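Local coordinates for ribonucleoside-diphosphate reductase subunit beta (Bacillus halodurans C-125, PDB 2RCC), which probably supplies the precursors for DNA synthesis as the di-iron small subunit of a class I ribonucleotide reductase, which turns ribonucleotides into deoxyribonucleotides, at residues A[31-36]-A[108-113]; A[38-43]-A[231-236]; A[174-179]-A[244-249]. All blocks are in the same frame, centred on the assembly; numbering follows the deposited sequence.

Contact 1. Residues A[31-36]-A[108-113]; sequences LNWDDV and LAALMS
L31 and W33 reach from the loop before helix 41-50 to A110 and L111 on helix 106-133. The methyl of A110 is the shared target. L31 meets it through one branch only, with CD2 lying 3.6 Å from A110 CB. The six-membered part of the W33 indole comes to the same methyl, with CZ2 at 4.0 Å from A110 CB. That approach is oblique to the ring. The branch point CG of L111 instead lies near the ring plane, at the edge, 4.1 Å from W33 CH2. The two side chains run obliquely past one another.

L31 also packs against its own neighbour. CG is anti to the backbone N (chi1 178°), and CD2 ends over one face of W33, toward the rim and 3.2 Å above the plane. L31 CD2, the indole and the A110 methyl thus meet as a three-way apolar cluster. W33 meets the rings of Y42 and Y45 as well, and L111 also touches Y45 and M48 on helix 41-50.

A type I turn runs from N32 to D35, closed by D35 N to N32 O at 2.9 Å. N32 OD1 accepts from D34 N at 3.1 Å, an Asx turn whose donor sits well above the amide plane. The loop backbone is also held by the second subunit: L31 bonds S90 and N123 of that chain, and W33 N bonds S127 of it.

The side chains of L111 and H223, a probable iron ligand, are about 8 Å apart. All four touching residues are buried, and what they share across the two segments is wholly apolar. The grip on the helix therefore probably rests on close fit and exclusion of water, while directional polar bonds are made within the loop and to the partner subunit.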
loop_
_atom_site.group_PDB
_atom_site.type_symbol
_atom_site.label_atom_id
_atom_site.label_comp_id
_atom_site.label_asym_id
_atom_site.label_seq_id
_atom_site.Cartn_x
_atom_site.Cartn_y
_atom_site.Cartn_z
ATOM N N LEU A 31 5.879 -13.613 -0.015
ATOM C CA LEU A 31 5.237 -13.451 -1.300
ATOM C C LEU A 31 6.181 -13.605 -2.506
ATOM O O LEU A 31 7.027 -12.770 -2.755
ATOM C CB LEU A 31 4.524 -12.110 -1.385
ATOM C CG LEU A 31 3.794 -11.650 -2.666
ATOM C CD1 LEU A 31 2.833 -12.666 -3.295
ATOM C CD2 LEU A 31 3.095 -10.321 -2.353
ATOM N N ASN A 32 6.011 -14.735 -3.177
ATOM C CA ASN A 32 6.619 -15.063 -4.456
ATOM C C ASN A 32 5.513 -14.805 -5.488
ATOM O O ASN A 32 4.586 -15.605 -5.626
ATOM C CB ASN A 32 7.017 -16.536 -4.481
ATOM C CG ASN A 32 7.582 -16.980 -5.822
ATOM O OD1 ASN A 32 7.679 -16.189 -6.777
ATOM N ND2 ASN A 32 7.944 -18.283 -5.907
ATOM N N TRP A 33 5.633 -13.720 -6.255
ATOM C CA TRP A 33 4.595 -13.361 -7.227
ATOM C C TRP A 33 4.379 -14.410 -8.347
ATOM O O TRP A 33 3.314 -14.417 -8.956
ATOM C CB TRP A 33 4.806 -11.949 -7.809
ATOM C CG TRP A 33 4.257 -10.864 -6.928
ATOM C CD1 TRP A 33 4.963 -10.061 -6.074
ATOM C CD2 TRP A 33 2.892 -10.468 -6.810
ATOM N NE1 TRP A 33 4.131 -9.214 -5.449
ATOM C CE2 TRP A 33 2.851 -9.416 -5.878
ATOM C CE3 TRP A 33 1.686 -10.909 -7.403
ATOM C CZ2 TRP A 33 1.656 -8.789 -5.500
ATOM C CZ3 TRP A 33 0.485 -10.281 -7.032
ATOM C CH2 TRP A 33 0.483 -9.232 -6.106
ATOM N N ASP A 34 5.368 -15.269 -8.581
ATOM C CA ASP A 34 5.231 -16.395 -9.516
ATOM C C ASP A 34 4.663 -17.683 -8.863
ATOM O O ASP A 34 4.591 -18.719 -9.516
ATOM C CB ASP A 34 6.556 -16.612 -10.260
ATOM C CG ASP A 34 6.906 -15.409 -11.163
ATOM O OD1 ASP A 34 6.078 -15.063 -12.045
ATOM O OD2 ASP A 34 7.982 -14.785 -10.994
ATOM N N ASP A 35 4.190 -17.616 -7.623
ATOM C CA ASP A 35 3.615 -18.780 -6.924
ATOM C C ASP A 35 2.539 -18.294 -5.981
ATOM O O ASP A 35 2.746 -18.250 -4.765
ATOM C CB ASP A 35 4.708 -19.575 -6.178
ATOM C CG ASP A 35 4.148 -20.788 -5.393
ATOM O OD1 ASP A 35 3.150 -21.388 -5.864
ATOM O OD2 ASP A 35 4.687 -21.146 -4.307
ATOM N N VAL A 36 1.391 -17.910 -6.560
ATOM C CA VAL A 36 0.238 -17.379 -5.796
ATOM C C VAL A 36 -1.005 -18.223 -6.058
ATOM O O VAL A 36 -1.061 -19.041 -6.988
ATOM C CB VAL A 36 -0.018 -15.858 -6.033
ATOM C CG1 VAL A 36 1.281 -14.999 -5.703
ATOM C CG2 VAL A 36 -0.496 -15.564 -7.444
ATOM N N LEU A 108 -3.116 -11.000 -1.940
ATOM C CA LEU A 108 -4.262 -10.122 -1.747
ATOM C C LEU A 108 -3.941 -9.027 -0.720
ATOM O O LEU A 108 -4.345 -7.873 -0.901
ATOM C CB LEU A 108 -5.509 -10.921 -1.315
ATOM C CG LEU A 108 -5.991 -12.011 -2.308
ATOM C CD1 LEU A 108 -7.297 -12.667 -1.839
ATOM C CD2 LEU A 108 -6.171 -11.473 -3.724
ATOM N N ALA A 109 -3.217 -9.375 0.355
ATOM C CA ALA A 109 -2.768 -8.372 1.341
ATOM C C ALA A 109 -1.926 -7.321 0.642
ATOM O O ALA A 109 -2.107 -6.132 0.879
ATOM C CB ALA A 109 -2.028 -9.039 2.494
ATOM N N ALA A 110 -1.022 -7.731 -0.251
ATOM C CA ALA A 110 -0.195 -6.770 -0.990
ATOM C C ALA A 110 -1.052 -5.839 -1.874
ATOM O O ALA A 110 -0.815 -4.606 -1.968
ATOM C CB ALA A 110 0.839 -7.504 -1.840
ATOM N N LEU A 111 -2.031 -6.411 -2.540
ATOM C CA LEU A 111 -2.912 -5.603 -3.399
ATOM C C LEU A 111 -3.714 -4.595 -2.563
ATOM O O LEU A 111 -3.962 -3.489 -3.001
ATOM C CB LEU A 111 -3.779 -6.499 -4.289
ATOM C CG LEU A 111 -3.119 -7.299 -5.417
ATOM C CD1 LEU A 111 -4.112 -8.376 -5.932
ATOM C CD2 LEU A 111 -2.616 -6.327 -6.513
HETATM N N MSE A 112 -4.067 -4.958 -1.346
HETATM C CA MSE A 112 -4.742 -4.002 -0.437
HETATM C C MSE A 112 -3.814 -2.846 -0.077
HETATM O O MSE A 112 -4.267 -1.716 0.025
HETATM C CB MSE A 112 -5.297 -4.690 0.803
HETATM C CG MSE A 112 -6.432 -5.659 0.570
HETATM SE SE MSE A 112 -7.946 -4.930 -0.389
HETATM C CE MSE A 112 -8.581 -3.585 0.900
ATOM N N SER A 113 -2.510 -3.115 0.048
ATOM C CA SER A 113 -1.525 -2.063 0.259
ATOM C C SER A 113 -1.486 -1.102 -0.949
ATOM O O SER A 113 -1.480 0.111 -0.772
ATOM C CB SER A 113 -0.136 -2.653 0.570
ATOM O OG SER A 113 0.848 -1.664 0.619
#

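Contact 2. Residues A[38-43]-A[231-236]; sequences FSWAYP and FKELLV
E233 on helix 207-237 faces the outer part of the F38 ring and the NE1 edge of W40, in the segment that leads into helix 41-50.

The van der Waals contacts are mostly with F38. Its ring carbon CE1 lies 3.3 Å from E233 CD, the closest approach between the two segments. The aliphatic part takes part too, with E233 CG at 3.6 Å from F38 CE1. The carboxylate and phenyl planes are 42° apart, and the acid comes at the ring obliquely. A bend in the glutamate chain at chi2 (-69°) sets the carboxylate beside CE1 and CD1 of F38. F38 and E233 run past each other in opposite directions.

The polar approach belongs to W40. E233 OE2 sits at the edge of the indole, in its plane, 3.6 Å from W40 NE1. This is long, and the pair is no more than a loose polar contact. The carboxylate and indole planes are 23° apart.

The two aromatics also pack on each other. F38 CB lies over one face of W40, toward the rim, 3.5 Å above the plane. The backbone turns here as well, with A41 N bonded to F38 O at 3.1 Å. Further apolar cover comes from I22, which touches both F38 and E233, and from L108 on helix 106-133, which touches both aromatics. W40 also packs on Y225, L226 and N229, one to two turns earlier on helix 207-237.

That helix carries E220 and H223, which probably bind iron. The W40 and H223 side chains are about 11 Å apart, so the contact is no part of the metal site. It joins the N-terminal region to a long helix of the all-helical, ferritin-related fold of the ribonucleotide reductase small subunit.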
loop_
_atom_site.group_PDB
_atom_site.type_symbol
_atom_site.label_atom_id
_atom_site.label_comp_id
_atom_site.label_asym_id
_atom_site.label_seq_id
_atom_site.Cartn_x
_atom_site.Cartn_y
_atom_site.Cartn_z
ATOM N N PHE A 38 -4.219 -17.277 -6.828
ATOM C CA PHE A 38 -5.049 -16.838 -7.958
ATOM C C PHE A 38 -4.247 -16.346 -9.147
ATOM O O PHE A 38 -3.431 -15.403 -9.047
ATOM C CB PHE A 38 -5.988 -15.721 -7.473
ATOM C CG PHE A 38 -6.885 -16.160 -6.355
ATOM C CD1 PHE A 38 -7.864 -17.122 -6.570
ATOM C CD2 PHE A 38 -6.742 -15.634 -5.083
ATOM C CE1 PHE A 38 -8.682 -17.573 -5.520
ATOM C CE2 PHE A 38 -7.534 -16.080 -4.040
ATOM C CZ PHE A 38 -8.522 -17.047 -4.260
ATOM N N SER A 39 -4.514 -16.947 -10.294
ATOM C CA SER A 39 -3.819 -16.616 -11.548
ATOM C C SER A 39 -4.119 -15.204 -12.074
ATOM O O SER A 39 -3.412 -14.705 -12.932
ATOM C CB SER A 39 -4.109 -17.674 -12.606
ATOM O OG SER A 39 -5.500 -17.738 -12.863
ATOM N N TRP A 40 -5.153 -14.561 -11.548
ATOM C CA TRP A 40 -5.471 -13.175 -11.872
ATOM C C TRP A 40 -4.778 -12.130 -10.982
ATOM O O TRP A 40 -4.809 -10.943 -11.332
ATOM C CB TRP A 40 -6.991 -12.917 -11.804
ATOM C CG TRP A 40 -7.689 -13.361 -10.589
ATOM C CD1 TRP A 40 -8.357 -14.502 -10.461
ATOM C CD2 TRP A 40 -7.823 -12.672 -9.325
ATOM N NE1 TRP A 40 -8.893 -14.612 -9.224
ATOM C CE2 TRP A 40 -8.597 -13.497 -8.499
ATOM C CE3 TRP A 40 -7.344 -11.460 -8.809
ATOM C CZ2 TRP A 40 -8.911 -13.162 -7.177
ATOM C CZ3 TRP A 40 -7.661 -11.116 -7.502
ATOM C CH2 TRP A 40 -8.425 -11.969 -6.693
ATOM N N ALA A 41 -4.138 -12.545 -9.877
ATOM C CA ALA A 41 -3.545 -11.570 -8.937
ATOM C C ALA A 41 -2.339 -10.859 -9.513
ATOM O O ALA A 41 -2.264 -9.655 -9.385
ATOM C CB ALA A 41 -3.173 -12.217 -7.571
ATOM N N TYR A 42 -1.427 -11.566 -10.174
ATOM C CA TYR A 42 -0.194 -10.929 -10.697
ATOM C C TYR A 42 -0.505 -10.043 -11.881
ATOM O O TYR A 42 0.037 -8.939 -11.944
ATOM C CB TYR A 42 0.932 -11.940 -10.998
ATOM C CG TYR A 42 2.374 -11.431 -11.117
ATOM C CD1 TYR A 42 2.802 -10.174 -10.616
ATOM C CD2 TYR A 42 3.361 -12.281 -11.593
ATOM C CE1 TYR A 42 4.174 -9.767 -10.703
ATOM C CE2 TYR A 42 4.722 -11.892 -11.645
ATOM C CZ TYR A 42 5.127 -10.642 -11.223
ATOM O OH TYR A 42 6.493 -10.326 -11.285
ATOM N N PRO A 43 -1.321 -10.529 -12.839
ATOM C CA PRO A 43 -1.789 -9.631 -13.885
ATOM C C PRO A 43 -2.487 -8.366 -13.372
ATOM O O PRO A 43 -2.286 -7.299 -13.937
ATOM C CB PRO A 43 -2.760 -10.499 -14.671
ATOM C CG PRO A 43 -2.328 -11.849 -14.451
ATOM C CD PRO A 43 -1.757 -11.916 -13.115
ATOM N N PHE A 231 -15.377 -11.720 -3.801
ATOM C CA PHE A 231 -16.744 -12.130 -3.521
ATOM C C PHE A 231 -17.041 -13.506 -4.119
ATOM O O PHE A 231 -17.545 -14.413 -3.417
ATOM C CB PHE A 231 -17.741 -11.081 -4.060
ATOM C CG PHE A 231 -19.182 -11.397 -3.777
ATOM C CD1 PHE A 231 -19.944 -12.178 -4.678
ATOM C CD2 PHE A 231 -19.795 -10.931 -2.625
ATOM C CE1 PHE A 231 -21.269 -12.493 -4.415
ATOM C CE2 PHE A 231 -21.138 -11.241 -2.369
ATOM C CZ PHE A 231 -21.871 -12.016 -3.259
ATOM N N LYS A 232 -16.747 -13.665 -5.405
ATOM C CA LYS A 232 -17.006 -14.941 -6.085
ATOM C C LYS A 232 -16.189 -16.111 -5.525
ATOM O O LYS A 232 -16.684 -17.209 -5.421
ATOM C CB LYS A 232 -16.714 -14.831 -7.563
ATOM C CG LYS A 232 -17.706 -13.998 -8.330
ATOM C CD LYS A 232 -17.098 -13.639 -9.671
ATOM C CE LYS A 232 -18.013 -12.847 -10.492
ATOM N NZ LYS A 232 -17.205 -11.898 -11.343
ATOM N N GLU A 233 -14.949 -15.866 -5.150
ATOM C CA GLU A 233 -14.089 -16.893 -4.590
ATOM C C GLU A 233 -14.567 -17.252 -3.188
ATOM O O GLU A 233 -14.435 -18.398 -2.787
ATOM C CB GLU A 233 -12.632 -16.434 -4.548
ATOM C CG GLU A 233 -11.976 -16.127 -5.922
ATOM C CD GLU A 233 -11.720 -17.328 -6.833
ATOM O OE1 GLU A 233 -11.943 -18.512 -6.422
ATOM O OE2 GLU A 233 -11.239 -17.038 -7.967
ATOM N N LEU A 234 -15.080 -16.283 -2.430
ATOM C CA LEU A 234 -15.619 -16.573 -1.106
ATOM C C LEU A 234 -16.821 -17.516 -1.171
ATOM O O LEU A 234 -16.990 -18.339 -0.276
ATOM C CB LEU A 234 -15.953 -15.297 -0.308
ATOM C CG LEU A 234 -14.775 -14.527 0.292
ATOM C CD1 LEU A 234 -15.306 -13.240 0.895
ATOM C CD2 LEU A 234 -13.993 -15.394 1.301
ATOM N N LEU A 235 -17.660 -17.378 -2.204
ATOM C CA LEU A 235 -18.785 -18.295 -2.416
ATOM C C LEU A 235 -18.289 -19.709 -2.775
ATOM O O LEU A 235 -18.922 -20.656 -2.397
ATOM C CB LEU A 235 -19.818 -17.749 -3.429
ATOM C CG LEU A 235 -20.920 -16.839 -2.845
ATOM C CD1 LEU A 235 -20.420 -15.722 -2.006
ATOM C CD2 LEU A 235 -21.865 -16.288 -3.944
ATOM N N VAL A 236 -17.162 -19.837 -3.478
ATOM C CA VAL A 236 -16.559 -21.158 -3.771
ATOM C C VAL A 236 -15.943 -21.779 -2.496
ATOM O O VAL A 236 -16.114 -22.972 -2.244
ATOM C CB VAL A 236 -15.429 -21.040 -4.844
ATOM C CG1 VAL A 236 -14.643 -22.344 -5.001
ATOM C CG2 VAL A 236 -16.012 -20.596 -6.158
#

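Contact 3. Residues A[174-179]-A[244-249]; sequences TFLESI and EETKTF
E177 on helix 172-187 lies against the ring of F249 on helix 244-268. The contact starts at the backbone, where E177 CA is 3.9 Å from F249 CE2. The next atom out, E177 CB, sits 3.7 Å from F249 CZ. E177 CG comes closer still, at 3.6 Å from the same CZ, and also reaches CE1 and CE2. It stands over one face of the phenyl, 4.0 Å from the ring centroid and 28° off the normal. This is a CH-pi contact made by the methylene, not by the acid.

Beyond CG the glutamate is extended, with chi2 at 171°. The carboxylate is thereby carried out over the rim of the ring, farther from its centre than CG, its plane 24° from that of the phenyl. The two side chains cross at about a right angle. F249 also touches V180 and Y181, further along helix 172-187.

Both helices belong to the ferritin-clan helical bundle of the small subunit, and the contact ties them side by side away from the iron site. Helix 172-187 also carries E186, a probable iron ligand, on a later turn.

A second contact is made on the first turn of helix 244-268. L176 CD2 and T246 CG2 meet tip to tip at 4.0 Å. The threonine turns its methyl to the leucine, while its hydroxyl OG1 is hydrogen-bonded to L241 O. T246 N is bonded to T243 OG1. L176 also packs on F231, L234 and L235 of helix 207-237, so it sits among three helices.

The E177 carboxylate lies near that of E245, with OE2 to OE2 at 6.3 Å. A salt bridge from E245 to K173 probably eases the like charges.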
loop_
_atom_site.group_PDB
_atom_site.type_symbol
_atom_site.label_atom_id
_atom_site.label_comp_id
_atom_site.label_asym_id
_atom_site.label_seq_id
_atom_site.Cartn_x
_atom_site.Cartn_y
_atom_site.Cartn_z
ATOM N N THR A 174 -19.925 -11.750 7.642
ATOM C CA THR A 174 -19.725 -10.295 7.828
ATOM C C THR A 174 -18.576 -9.760 6.929
ATOM O O THR A 174 -18.596 -8.596 6.509
ATOM C CB THR A 174 -19.522 -9.916 9.312
ATOM O OG1 THR A 174 -18.345 -10.569 9.847
ATOM C CG2 THR A 174 -20.766 -10.259 10.129
ATOM N N PHE A 175 -17.577 -10.587 6.623
ATOM C CA PHE A 175 -16.522 -10.202 5.690
ATOM C C PHE A 175 -17.091 -10.016 4.282
ATOM O O PHE A 175 -16.776 -9.040 3.591
ATOM C CB PHE A 175 -15.403 -11.228 5.656
ATOM C CG PHE A 175 -14.202 -10.752 4.920
ATOM C CD1 PHE A 175 -14.098 -10.955 3.557
ATOM C CD2 PHE A 175 -13.185 -10.069 5.579
ATOM C CE1 PHE A 175 -12.966 -10.491 2.836
ATOM C CE2 PHE A 175 -12.052 -9.600 4.862
ATOM C CZ PHE A 175 -11.965 -9.826 3.491
ATOM N N LEU A 176 -17.913 -10.958 3.850
ATOM C CA LEU A 176 -18.591 -10.879 2.549
ATOM C C LEU A 176 -19.471 -9.613 2.456
ATOM O O LEU A 176 -19.455 -8.934 1.453
ATOM C CB LEU A 176 -19.440 -12.131 2.311
ATOM C CG LEU A 176 -19.990 -12.362 0.891
ATOM C CD1 LEU A 176 -18.861 -12.773 -0.026
ATOM C CD2 LEU A 176 -21.043 -13.451 0.876
ATOM N N GLU A 177 -20.218 -9.316 3.519
ATOM C CA GLU A 177 -21.043 -8.115 3.593
ATOM C C GLU A 177 -20.202 -6.872 3.403
ATOM O O GLU A 177 -20.564 -5.985 2.651
ATOM C CB GLU A 177 -21.785 -8.050 4.918
ATOM C CG GLU A 177 -22.848 -9.123 5.050
ATOM C CD GLU A 177 -23.475 -9.224 6.443
ATOM O OE1 GLU A 177 -23.182 -8.370 7.326
ATOM O OE2 GLU A 177 -24.272 -10.178 6.632
ATOM N N SER A 178 -19.069 -6.842 4.092
ATOM C CA SER A 178 -18.083 -5.769 4.007
ATOM C C SER A 178 -17.508 -5.603 2.576
ATOM O O SER A 178 -17.307 -4.482 2.112
ATOM C CB SER A 178 -17.002 -6.041 5.072
ATOM O OG SER A 178 -15.917 -5.167 4.925
ATOM N N ILE A 179 -17.234 -6.709 1.880
ATOM C CA ILE A 179 -16.806 -6.700 0.454
ATOM C C ILE A 179 -17.882 -6.069 -0.440
ATOM O O ILE A 179 -17.564 -5.313 -1.364
ATOM C CB ILE A 179 -16.496 -8.150 -0.066
ATOM C CG1 ILE A 179 -15.195 -8.672 0.535
ATOM C CG2 ILE A 179 -16.421 -8.218 -1.614
ATOM C CD1 ILE A 179 -13.919 -8.025 -0.079
ATOM N N GLU A 244 -29.986 -18.004 -1.041
ATOM C CA GLU A 244 -30.946 -17.017 -1.528
ATOM C C GLU A 244 -30.845 -15.764 -0.687
ATOM O O GLU A 244 -30.942 -14.672 -1.219
ATOM C CB GLU A 244 -32.388 -17.560 -1.539
ATOM C CG GLU A 244 -32.634 -18.514 -2.681
ATOM C CD GLU A 244 -32.538 -17.830 -4.047
ATOM O OE1 GLU A 244 -33.251 -16.833 -4.257
ATOM O OE2 GLU A 244 -31.752 -18.284 -4.913
ATOM N N GLU A 245 -30.659 -15.936 0.622
ATOM C CA GLU A 245 -30.407 -14.826 1.545
ATOM C C GLU A 245 -29.250 -13.922 1.067
ATOM O O GLU A 245 -29.344 -12.713 1.195
ATOM C CB GLU A 245 -30.145 -15.361 2.965
ATOM C CG GLU A 245 -29.561 -14.352 4.000
ATOM C CD GLU A 245 -29.527 -14.917 5.428
ATOM O OE1 GLU A 245 -30.586 -15.356 5.922
ATOM O OE2 GLU A 245 -28.463 -14.882 6.078
ATOM N N THR A 246 -28.175 -14.488 0.522
ATOM C CA THR A 246 -27.063 -13.661 -0.004
ATOM C C THR A 246 -27.464 -12.865 -1.251
ATOM O O THR A 246 -27.082 -11.698 -1.392
ATOM C CB THR A 246 -25.787 -14.500 -0.232
ATOM O OG1 THR A 246 -25.368 -15.021 1.038
ATOM C CG2 THR A 246 -24.657 -13.678 -0.845
ATOM N N LYS A 247 -28.237 -13.486 -2.134
ATOM C CA LYS A 247 -28.742 -12.796 -3.319
ATOM C C LYS A 247 -29.674 -11.635 -2.915
ATOM O O LYS A 247 -29.594 -10.559 -3.494
ATOM C CB LYS A 247 -29.460 -13.754 -4.293
ATOM C CG LYS A 247 -28.676 -15.005 -4.739
ATOM C CD LYS A 247 -29.278 -15.726 -5.971
ATOM C CE LYS A 247 -28.372 -16.929 -6.397
ATOM N N THR A 248 -30.547 -11.872 -1.935
ATOM C CA THR A 248 -31.433 -10.838 -1.389
ATOM C C THR A 248 -30.633 -9.712 -0.737
ATOM O O THR A 248 -30.908 -8.538 -0.985
ATOM C CB THR A 248 -32.429 -11.431 -0.368
ATOM O OG1 THR A 248 -33.250 -12.387 -1.032
ATOM C CG2 THR A 248 -33.329 -10.343 0.209
ATOM N N PHE A 249 -29.653 -10.058 0.087
ATOM C CA PHE A 249 -28.734 -9.061 0.676
ATOM C C PHE A 249 -28.063 -8.121 -0.366
ATOM O O PHE A 249 -28.048 -6.887 -0.209
ATOM C CB PHE A 249 -27.632 -9.736 1.513
ATOM C CG PHE A 249 -26.601 -8.756 2.038
ATOM C CD1 PHE A 249 -26.864 -8.034 3.194
ATOM C CD2 PHE A 249 -25.412 -8.519 1.363
ATOM C CE1 PHE A 249 -25.967 -7.116 3.682
ATOM C CE2 PHE A 249 -24.495 -7.588 1.846
ATOM C CZ PHE A 249 -24.770 -6.892 3.010
#

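How the contacts relate
Contact 1 is fully buried, at the interface with the second subunit, and purely apolar. Contacts 2 and 3 are only partly buried, and each places a glutamate against a phenyl ring. They differ in which atoms touch: contact 2 brings a carboxylate to F38, contact 3 a methylene to F249. Contacts 1 and 2 both use the chain leading into helix 41-50, against helix 106-133 and helix 207-237 respectively. Contact 3 joins helix 172-187 to helix 244-268, which follows helix 207-237 in the chain. Contacts 1 and 2 abut around Y42 and W40, contacts 2 and 3 around L176. Contact 2 touches both of the others, which do not touch each other.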